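Local coordinates for protein spherulin-3A (Physarum polycephalum, PDB 1HDF) that serves as a structural protein of the beta/gamma-crystallin family and binds two calcium ions in its single domain, at residues A[48-59]-A[71-82]; A[29-37]-A[90-98]. All coordinates share one frame; numbering follows the deposited sequence.

Contact 1: residues A[48-59]-A[71-82]. With CA (calcium ion), chain C.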
loop_
_atom_site.group_PDB
_atom_site.type_symbol
_atom_site.label_atom_id
_atom_site.label_comp_id
_atom_site.label_asym_id
_atom_site.label_seq_id
_atom_site.Cartn_x
_atom_site.Cartn_y
_atom_site.Cartn_z
ATOM N N SER A 48 7.059 -19.028 -17.320
ATOM C CA SER A 48 8.252 -19.426 -18.048
ATOM C C SER A 48 9.061 -18.274 -18.639
ATOM O O SER A 48 10.245 -18.440 -18.909
ATOM C CB SER A 48 7.869 -20.418 -19.143
ATOM O OG SER A 48 7.308 -21.583 -18.556
ATOM N N SER A 49 8.419 -17.123 -18.851
ATOM C CA SER A 49 9.094 -15.936 -19.387
ATOM C C SER A 49 8.577 -14.673 -18.689
ATOM O O SER A 49 7.445 -14.638 -18.203
ATOM C CB SER A 49 8.897 -15.822 -20.907
ATOM O OG SER A 49 7.537 -15.639 -21.251
ATOM N N VAL A 50 9.406 -13.631 -18.644
ATOM C CA VAL A 50 9.032 -12.395 -17.958
ATOM C C VAL A 50 9.502 -11.105 -18.638
ATOM O O VAL A 50 10.500 -11.090 -19.349
ATOM C CB VAL A 50 9.601 -12.391 -16.511
ATOM C CG1 VAL A 50 9.112 -11.161 -15.746
ATOM C CG2 VAL A 50 9.211 -13.668 -15.794
ATOM N N LYS A 51 8.767 -10.022 -18.393
ATOM C CA LYS A 51 9.098 -8.705 -18.912
ATOM C C LYS A 51 8.904 -7.703 -17.778
ATOM O O LYS A 51 7.847 -7.669 -17.146
ATOM C CB LYS A 51 8.187 -8.328 -20.079
ATOM C CG LYS A 51 8.496 -9.018 -21.388
ATOM C CD LYS A 51 7.565 -8.507 -22.470
ATOM C CE LYS A 51 8.021 -8.932 -23.865
ATOM N NZ LYS A 51 7.082 -8.434 -24.922
ATOM N N VAL A 52 9.920 -6.888 -17.517
ATOM C CA VAL A 52 9.835 -5.889 -16.454
ATOM C C VAL A 52 9.894 -4.488 -17.060
ATOM O O VAL A 52 10.769 -4.183 -17.885
ATOM C CB VAL A 52 10.980 -6.056 -15.418
ATOM C CG1 VAL A 52 10.702 -5.185 -14.194
ATOM C CG2 VAL A 52 11.107 -7.518 -14.997
ATOM N N GLY A 53 8.958 -3.638 -16.643
ATOM C CA GLY A 53 8.895 -2.289 -17.174
ATOM C C GLY A 53 10.007 -1.359 -16.734
ATOM O O GLY A 53 10.831 -1.721 -15.893
ATOM N N PRO A 54 10.057 -0.141 -17.300
ATOM C CA PRO A 54 11.092 0.836 -16.941
ATOM C C PRO A 54 10.989 1.240 -15.472
ATOM O O PRO A 54 9.929 1.083 -14.852
ATOM C CB PRO A 54 10.819 2.005 -17.895
ATOM C CG PRO A 54 9.339 1.900 -18.154
ATOM C CD PRO A 54 9.155 0.404 -18.331
ATOM N N ASN A 55 12.096 1.744 -14.926
ATOM C CA ASN A 55 12.155 2.176 -13.532
ATOM C C ASN A 55 11.474 1.204 -12.596
ATOM O O ASN A 55 10.836 1.613 -11.626
ATOM C CB ASN A 55 11.510 3.549 -13.376
ATOM C CG ASN A 55 12.364 4.646 -13.944
ATOM O OD1 ASN A 55 12.144 5.825 -13.673
ATOM N ND2 ASN A 55 13.355 4.266 -14.744
ATOM N N THR A 56 11.613 -0.083 -12.882
ATOM C CA THR A 56 10.980 -1.095 -12.057
ATOM C C THR A 56 11.912 -2.257 -11.748
ATOM O O THR A 56 12.726 -2.652 -12.574
ATOM C CB THR A 56 9.724 -1.659 -12.759
ATOM O OG1 THR A 56 8.838 -0.587 -13.103
ATOM C CG2 THR A 56 8.998 -2.636 -11.846
ATOM N N LYS A 57 11.797 -2.797 -10.542
ATOM C CA LYS A 57 12.596 -3.952 -10.163
ATOM C C LYS A 57 11.585 -5.040 -9.851
ATOM O O LYS A 57 10.487 -4.756 -9.368
ATOM C CB LYS A 57 13.429 -3.671 -8.915
ATOM C CG LYS A 57 14.926 -3.843 -9.104
ATOM C CD LYS A 57 15.504 -2.728 -9.958
ATOM C CE LYS A 57 17.010 -2.643 -9.802
ATOM N NZ LYS A 57 17.548 -1.431 -10.477
ATOM N N ALA A 58 11.944 -6.283 -10.138
ATOM C CA ALA A 58 11.058 -7.392 -9.853
ATOM C C ALA A 58 11.837 -8.483 -9.135
ATOM O O ALA A 58 12.952 -8.826 -9.528
ATOM C CB ALA A 58 10.469 -7.929 -11.137
ATOM N N PHE A 59 11.253 -9.010 -8.069
ATOM C CA PHE A 59 11.880 -10.078 -7.307
ATOM C C PHE A 59 10.946 -11.290 -7.318
ATOM O O PHE A 59 9.847 -11.257 -6.758
ATOM C CB PHE A 59 12.154 -9.613 -5.874
ATOM C CG PHE A 59 13.080 -8.422 -5.788
ATOM C CD1 PHE A 59 12.605 -7.134 -6.010
ATOM C CD2 PHE A 59 14.432 -8.595 -5.516
ATOM C CE1 PHE A 59 13.467 -6.029 -5.961
ATOM C CE2 PHE A 59 15.299 -7.500 -5.465
ATOM C CZ PHE A 59 14.812 -6.215 -5.690
ATOM N N ILE A 71 15.554 -14.255 -7.377
ATOM C CA ILE A 71 16.482 -13.419 -8.130
ATOM C C ILE A 71 15.864 -12.055 -8.411
ATOM O O ILE A 71 14.637 -11.905 -8.453
ATOM C CB ILE A 71 16.872 -14.036 -9.498
ATOM C CG1 ILE A 71 15.637 -14.155 -10.391
ATOM C CG2 ILE A 71 17.564 -15.392 -9.293
ATOM C CD1 ILE A 71 15.957 -14.443 -11.845
ATOM N N ARG A 72 16.725 -11.065 -8.606
ATOM C CA ARG A 72 16.282 -9.718 -8.910
ATOM C C ARG A 72 16.228 -9.496 -10.420
ATOM O O ARG A 72 17.158 -9.866 -11.145
ATOM C CB ARG A 72 17.236 -8.703 -8.278
ATOM C CG ARG A 72 17.066 -7.281 -8.792
ATOM C CD ARG A 72 18.047 -6.344 -8.102
ATOM N NE ARG A 72 19.416 -6.826 -8.229
ATOM C CZ ARG A 72 20.421 -6.422 -7.463
ATOM N NH1 ARG A 72 20.209 -5.520 -6.512
ATOM N NH2 ARG A 72 21.635 -6.932 -7.635
ATOM N N LEU A 73 15.137 -8.906 -10.900
ATOM C CA LEU A 73 15.010 -8.611 -12.326
ATOM C C LEU A 73 15.117 -7.102 -12.497
ATOM O O LEU A 73 14.415 -6.344 -11.833
ATOM C CB LEU A 73 13.681 -9.138 -12.886
ATOM C CG LEU A 73 13.559 -10.667 -12.879
ATOM C CD1 LEU A 73 12.332 -11.082 -13.686
ATOM C CD2 LEU A 73 14.838 -11.308 -13.466
ATOM N N GLU A 74 16.014 -6.681 -13.379
ATOM C CA GLU A 74 16.273 -5.268 -13.638
ATOM C C GLU A 74 15.204 -4.598 -14.493
ATOM O O GLU A 74 14.508 -5.254 -15.259
ATOM C CB GLU A 74 17.623 -5.125 -14.347
ATOM C CG GLU A 74 18.787 -5.724 -13.589
ATOM C CD GLU A 74 19.012 -5.027 -12.269
ATOM O OE1 GLU A 74 18.994 -3.789 -12.245
ATOM O OE2 GLU A 74 19.216 -5.698 -11.246
ATOM N N GLU A 75 15.093 -3.281 -14.368
ATOM C CA GLU A 75 14.127 -2.516 -15.149
ATOM C C GLU A 75 14.320 -2.785 -16.632
ATOM O O GLU A 75 15.422 -3.103 -17.073
ATOM C CB GLU A 75 14.302 -1.016 -14.898
ATOM C CG GLU A 75 15.721 -0.511 -15.131
ATOM C CD GLU A 75 16.582 -0.563 -13.874
ATOM O OE1 GLU A 75 16.381 -1.478 -13.053
ATOM O OE2 GLU A 75 17.468 0.307 -13.713
ATOM N N SER A 76 13.239 -2.645 -17.392
ATOM C CA SER A 76 13.255 -2.832 -18.840
ATOM C C SER A 76 14.022 -4.078 -19.260
ATOM O O SER A 76 14.835 -4.038 -20.183
ATOM C CB SER A 76 13.872 -1.600 -19.512
ATOM O OG SER A 76 13.228 -0.400 -19.105
ATOM N N SER A 77 13.766 -5.191 -18.589
ATOM C CA SER A 77 14.451 -6.426 -18.932
ATOM C C SER A 77 13.443 -7.523 -19.213
ATOM O O SER A 77 12.253 -7.369 -18.964
ATOM C CB SER A 77 15.337 -6.877 -17.778
ATOM O OG SER A 77 14.534 -7.417 -16.744
ATOM N N GLN A 78 13.938 -8.641 -19.728
ATOM C CA GLN A 78 13.102 -9.795 -20.012
ATOM C C GLN A 78 13.920 -11.060 -20.095
ATOM O O GLN A 78 15.086 -11.036 -20.490
ATOM C CB GLN A 78 12.354 -9.619 -21.324
ATOM C CG GLN A 78 13.059 -8.742 -22.309
ATOM C CD GLN A 78 12.310 -7.462 -22.496
ATOM O OE1 GLN A 78 11.128 -7.483 -22.850
ATOM N NE2 GLN A 78 12.973 -6.331 -22.250
ATOM N N VAL A 79 13.299 -12.166 -19.711
ATOM C CA VAL A 79 13.943 -13.470 -19.762
ATOM C C VAL A 79 12.986 -14.356 -20.558
ATOM O O VAL A 79 11.839 -14.570 -20.149
ATOM C CB VAL A 79 14.181 -14.027 -18.338
ATOM C CG1 VAL A 79 12.991 -13.717 -17.450
ATOM C CG2 VAL A 79 14.432 -15.530 -18.394
ATOM N N THR A 80 13.453 -14.840 -21.709
ATOM C CA THR A 80 12.619 -15.665 -22.586
ATOM C C THR A 80 12.401 -17.075 -22.068
ATOM O O THR A 80 11.451 -17.743 -22.459
ATOM C CB THR A 80 13.213 -15.780 -24.004
ATOM O OG1 THR A 80 14.431 -16.529 -23.946
ATOM C CG2 THR A 80 13.491 -14.411 -24.585
ATOM N N ASP A 81 13.290 -17.524 -21.195
ATOM C CA ASP A 81 13.180 -18.861 -20.627
ATOM C C ASP A 81 13.732 -18.844 -19.200
ATOM O O ASP A 81 14.938 -18.696 -18.994
ATOM C CB ASP A 81 13.966 -19.846 -21.487
ATOM C CG ASP A 81 13.750 -21.280 -21.073
ATOM O OD1 ASP A 81 13.547 -21.533 -19.868
ATOM O OD2 ASP A 81 13.800 -22.161 -21.953
ATOM N N LEU A 82 12.847 -18.999 -18.222
ATOM C CA LEU A 82 13.246 -18.979 -16.818
ATOM C C LEU A 82 14.099 -20.163 -16.363
ATOM O O LEU A 82 14.606 -20.164 -15.242
ATOM C CB LEU A 82 12.005 -18.862 -15.922
ATOM C CG LEU A 82 11.416 -17.453 -15.784
ATOM C CD1 LEU A 82 10.101 -17.494 -15.027
ATOM C CD2 LEU A 82 12.410 -16.574 -15.056
HETATM CA CA CA C . 5.370 -22.658 -17.995
HETATM O O HOH W 1 10.220 -5.523 -20.799
HETATM O O HOH W 2 14.344 1.652 -16.752
HETATM O O HOH W 3 3.457 -24.200 -17.613
HETATM O O HOH W 4 6.338 -24.571 -19.525
#
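The F59 ring lies obliquely against the aliphatic part of R72, its CE2 3.6 Å from R72 CB, while the guanidinium of R72 reaches on to backbone carbonyls of G68 and F66 of the second subunit. Both segments belong to a beta/gamma-crystallin Greek-key domain and take part in its two sheets: strand 49-52 runs antiparallel to 77-79 in one, strand 56-59 to 71-73 in the other. Between the sheets, L73 bridges the layers, with CD1 3.8 Å from V50 CG1 and CB 3.7 Å from V52 CG2; V50 CG2 also meets L82 CD1. Backbone bonds pair V50 with V79 and A58 with L73. At the turn, S77 OG bonds to E74 O. The bend at chi2 (72°) carries the K57 chain alongside E74 and E75 and places NZ 2.8 Å from E75 OE1, on its syn lone pair, and 3.3 Å from E74 OE1, a salt bridge whose hydrogen bond is weak; N67 of the second subunit also binds this NZ. E74 OE2 sits well out of the R72 guanidinium plane, a charge contact alone. At the far end S48 OG, also bonded to N88, binds a calcium ion at 2.3 Å, with K19, V46, D89 and two waters.

Contact 2: residues A[29-37]-A[90-98]. With CA (calcium ion), chain D.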
loop_
_atom_site.group_PDB
_atom_site.type_symbol
_atom_site.label_atom_id
_atom_site.label_comp_id
_atom_site.label_asym_id
_atom_site.label_seq_id
_atom_site.Cartn_x
_atom_site.Cartn_y
_atom_site.Cartn_z
ATOM N N LYS A 29 -0.585 -9.377 -16.049
ATOM C CA LYS A 29 0.056 -8.109 -15.765
ATOM C C LYS A 29 -0.017 -7.976 -14.253
ATOM O O LYS A 29 -1.091 -8.099 -13.660
ATOM C CB LYS A 29 -0.682 -6.941 -16.424
ATOM C CG LYS A 29 -0.199 -5.584 -15.916
ATOM C CD LYS A 29 -0.396 -4.468 -16.931
ATOM C CE LYS A 29 -1.867 -4.149 -17.155
ATOM N NZ LYS A 29 -2.030 -3.059 -18.169
ATOM N N VAL A 30 1.128 -7.743 -13.631
ATOM C CA VAL A 30 1.184 -7.600 -12.187
ATOM C C VAL A 30 1.793 -6.269 -11.778
ATOM O O VAL A 30 2.708 -5.770 -12.422
ATOM C CB VAL A 30 2.045 -8.707 -11.556
ATOM C CG1 VAL A 30 2.142 -8.490 -10.053
ATOM C CG2 VAL A 30 1.456 -10.071 -11.865
ATOM N N THR A 31 1.267 -5.695 -10.706
ATOM C CA THR A 31 1.785 -4.450 -10.154
ATOM C C THR A 31 1.773 -4.706 -8.650
ATOM O O THR A 31 1.102 -5.625 -8.182
ATOM C CB THR A 31 0.878 -3.245 -10.449
ATOM O OG1 THR A 31 -0.355 -3.411 -9.748
ATOM C CG2 THR A 31 0.603 -3.122 -11.946
ATOM N N GLY A 32 2.507 -3.901 -7.893
ATOM C CA GLY A 32 2.544 -4.108 -6.461
ATOM C C GLY A 32 3.145 -5.470 -6.171
ATOM O O GLY A 32 3.906 -5.997 -6.986
ATOM N N ASN A 33 2.800 -6.050 -5.027
ATOM C CA ASN A 33 3.336 -7.351 -4.652
ATOM C C ASN A 33 2.268 -8.434 -4.583
ATOM O O ASN A 33 1.094 -8.159 -4.364
ATOM C CB ASN A 33 4.032 -7.257 -3.293
ATOM C CG ASN A 33 4.977 -6.080 -3.203
ATOM O OD1 ASN A 33 5.629 -5.719 -4.181
ATOM N ND2 ASN A 33 5.066 -5.481 -2.020
ATOM N N VAL A 34 2.691 -9.672 -4.777
ATOM C CA VAL A 34 1.790 -10.813 -4.709
ATOM C C VAL A 34 2.520 -11.848 -3.868
ATOM O O VAL A 34 3.454 -12.485 -4.354
ATOM C CB VAL A 34 1.501 -11.385 -6.116
ATOM C CG1 VAL A 34 0.606 -12.629 -6.010
ATOM C CG2 VAL A 34 0.837 -10.315 -6.980
ATOM N N TYR A 35 2.102 -12.007 -2.612
ATOM C CA TYR A 35 2.766 -12.946 -1.699
ATOM C C TYR A 35 2.406 -14.406 -1.885
ATOM O O TYR A 35 3.001 -15.278 -1.250
ATOM C CB TYR A 35 2.538 -12.535 -0.240
ATOM C CG TYR A 35 1.098 -12.593 0.218
ATOM C CD1 TYR A 35 0.505 -13.801 0.587
ATOM C CD2 TYR A 35 0.324 -11.435 0.275
ATOM C CE1 TYR A 35 -0.832 -13.852 1.006
ATOM C CE2 TYR A 35 -1.009 -11.474 0.686
ATOM C CZ TYR A 35 -1.582 -12.678 1.051
ATOM O OH TYR A 35 -2.896 -12.698 1.466
ATOM N N ASP A 36 1.439 -14.681 -2.752
ATOM C CA ASP A 36 1.046 -16.065 -3.023
ATOM C C ASP A 36 0.343 -16.182 -4.372
ATOM O O ASP A 36 -0.832 -15.850 -4.507
ATOM C CB ASP A 36 0.130 -16.607 -1.925
ATOM C CG ASP A 36 0.043 -18.127 -1.940
ATOM O OD1 ASP A 36 0.388 -18.746 -2.973
ATOM O OD2 ASP A 36 -0.377 -18.710 -0.920
ATOM N N PHE A 37 1.085 -16.655 -5.366
ATOM C CA PHE A 37 0.568 -16.836 -6.717
ATOM C C PHE A 37 -0.633 -17.782 -6.730
ATOM O O PHE A 37 -1.321 -17.920 -7.743
ATOM C CB PHE A 37 1.679 -17.373 -7.620
ATOM C CG PHE A 37 2.581 -16.308 -8.169
ATOM C CD1 PHE A 37 2.822 -15.140 -7.457
ATOM C CD2 PHE A 37 3.185 -16.471 -9.408
ATOM C CE1 PHE A 37 3.651 -14.142 -7.975
ATOM C CE2 PHE A 37 4.016 -15.482 -9.934
ATOM C CZ PHE A 37 4.246 -14.314 -9.213
ATOM N N ALA A 90 8.041 -22.433 -11.330
ATOM C CA ALA A 90 8.295 -22.571 -9.898
ATOM C C ALA A 90 8.057 -21.326 -9.060
ATOM O O ALA A 90 8.086 -21.398 -7.830
ATOM C CB ALA A 90 9.718 -23.065 -9.680
ATOM N N ILE A 91 7.828 -20.189 -9.710
ATOM C CA ILE A 91 7.606 -18.946 -8.980
ATOM C C ILE A 91 6.286 -19.004 -8.231
ATOM O O ILE A 91 5.263 -19.414 -8.785
ATOM C CB ILE A 91 7.615 -17.737 -9.935
ATOM C CG1 ILE A 91 8.987 -17.637 -10.614
ATOM C CG2 ILE A 91 7.323 -16.453 -9.164
ATOM C CD1 ILE A 91 9.075 -16.558 -11.660
ATOM N N SER A 92 6.308 -18.600 -6.965
ATOM C CA SER A 92 5.103 -18.639 -6.151
ATOM C C SER A 92 4.787 -17.333 -5.432
ATOM O O SER A 92 3.803 -17.248 -4.702
ATOM C CB SER A 92 5.202 -19.784 -5.146
ATOM O OG SER A 92 5.381 -21.028 -5.811
ATOM N N SER A 93 5.630 -16.323 -5.631
ATOM C CA SER A 93 5.422 -15.002 -5.039
ATOM C C SER A 93 6.334 -14.016 -5.766
ATOM O O SER A 93 7.297 -14.415 -6.420
ATOM C CB SER A 93 5.704 -14.999 -3.523
ATOM O OG SER A 93 7.049 -15.302 -3.211
HETATM N N MSE A 94 6.031 -12.731 -5.662
HETATM C CA MSE A 94 6.831 -11.745 -6.349
HETATM C C MSE A 94 6.614 -10.350 -5.786
HETATM O O MSE A 94 5.524 -10.026 -5.325
HETATM C CB MSE A 94 6.488 -11.778 -7.846
HETATM C CG MSE A 94 7.183 -10.726 -8.696
HETATM SE SE MSE A 94 6.904 -10.969 -10.609
HETATM C CE MSE A 94 5.147 -10.196 -10.749
ATOM N N ILE A 95 7.674 -9.548 -5.810
ATOM C CA ILE A 95 7.645 -8.163 -5.344
ATOM C C ILE A 95 7.958 -7.256 -6.533
ATOM O O ILE A 95 8.947 -7.467 -7.247
ATOM C CB ILE A 95 8.708 -7.898 -4.240
ATOM C CG1 ILE A 95 8.286 -8.565 -2.930
ATOM C CG2 ILE A 95 8.870 -6.405 -4.023
ATOM C CD1 ILE A 95 9.304 -8.449 -1.818
ATOM N N VAL A 96 7.106 -6.265 -6.758
ATOM C CA VAL A 96 7.314 -5.318 -7.847
ATOM C C VAL A 96 7.530 -3.961 -7.197
ATOM O O VAL A 96 6.633 -3.435 -6.536
ATOM C CB VAL A 96 6.088 -5.240 -8.784
ATOM C CG1 VAL A 96 6.353 -4.233 -9.890
ATOM C CG2 VAL A 96 5.783 -6.616 -9.377
ATOM N N ALA A 97 8.724 -3.406 -7.370
ATOM C CA ALA A 97 9.054 -2.118 -6.771
ATOM C C ALA A 97 9.542 -1.115 -7.804
ATOM O O ALA A 97 10.297 -1.459 -8.715
ATOM C CB ALA A 97 10.105 -2.311 -5.685
ATOM N N THR A 98 9.110 0.132 -7.652
ATOM C CA THR A 98 9.490 1.189 -8.581
ATOM C C THR A 98 10.317 2.286 -7.929
ATOM O O THR A 98 10.422 2.370 -6.707
ATOM C CB THR A 98 8.257 1.861 -9.195
ATOM O OG1 THR A 98 7.593 2.650 -8.195
ATOM C CG2 THR A 98 7.294 0.807 -9.738
HETATM CA CA CA D . 6.881 -22.817 -6.230
HETATM O O HOH W 5 6.407 -3.099 -3.884
HETATM O O HOH W 6 7.027 -23.806 -3.683
HETATM O O HOH W 7 5.033 -24.358 -5.155
HETATM O O HOH W 8 8.571 -24.977 -6.675
#
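F37 lays its side chain along the backbone of residues 91-94. Its CB starts 3.6 Å from S92 O, the carbonyl that takes the F37 N-H from above its plane. CG lies next to S92 C; CD1 and CE1 run past S93, whose N stands 3.5 Å above one ring face, offset toward the rim. On the other branch CE2 comes within 3.5 Å of I91 CG2, obliquely, and the tip, CZ, reaches M94 CB at 3.7 Å. The chi1 of -84° sets CG beside the backbone N, turning the ring back against the S92-S93 backbone. M94, a selenomethionine, bends at chi3 (80°), bringing CE tip to tip with V30, 3.5 Å from CG1. V34 and M94 form a hydrogen-bonded antiparallel pair. Farther on, N33 OD1 accepts V96 N in the plane of its amide at 3.0 Å. S92 OG, also hydrogen-bonded to N44, and A90 O bind a calcium ion with K62 O, D45 OD1 and three waters. Within this chain the short, weakly bonded strand 33-34 is outermost in the four-stranded sheet, beside 93-98; F37 and M94 pack across the domain on L17 of strand 15-18, and M94 and I91 meet I60 of strand 56-61.

In the fold
The centres of the two contacts lie about 12 Å apart within one crystallin domain. Along the chain the order is 29-37, 48-59, 71-82, 90-98, so contact 1 is nested inside the loop closed by contact 2. They meet in the four-stranded sheet, ordered 33-34, 93-98, 56-61, 70-73, where probable hydrogen bonds K57 N to A97 O (2.7 Å) and F59 N to I95 O (2.9 Å) join them directly. Contact 1 also pairs two strands of the five-stranded sheet, tying both layers together. Contact 1 gives one ligand to one calcium ion, contact 2 two ligands to the other. Both touch the second subunit, where F59 packs on its I95 and I95 on its F59, consistent with a reciprocal dimer interface.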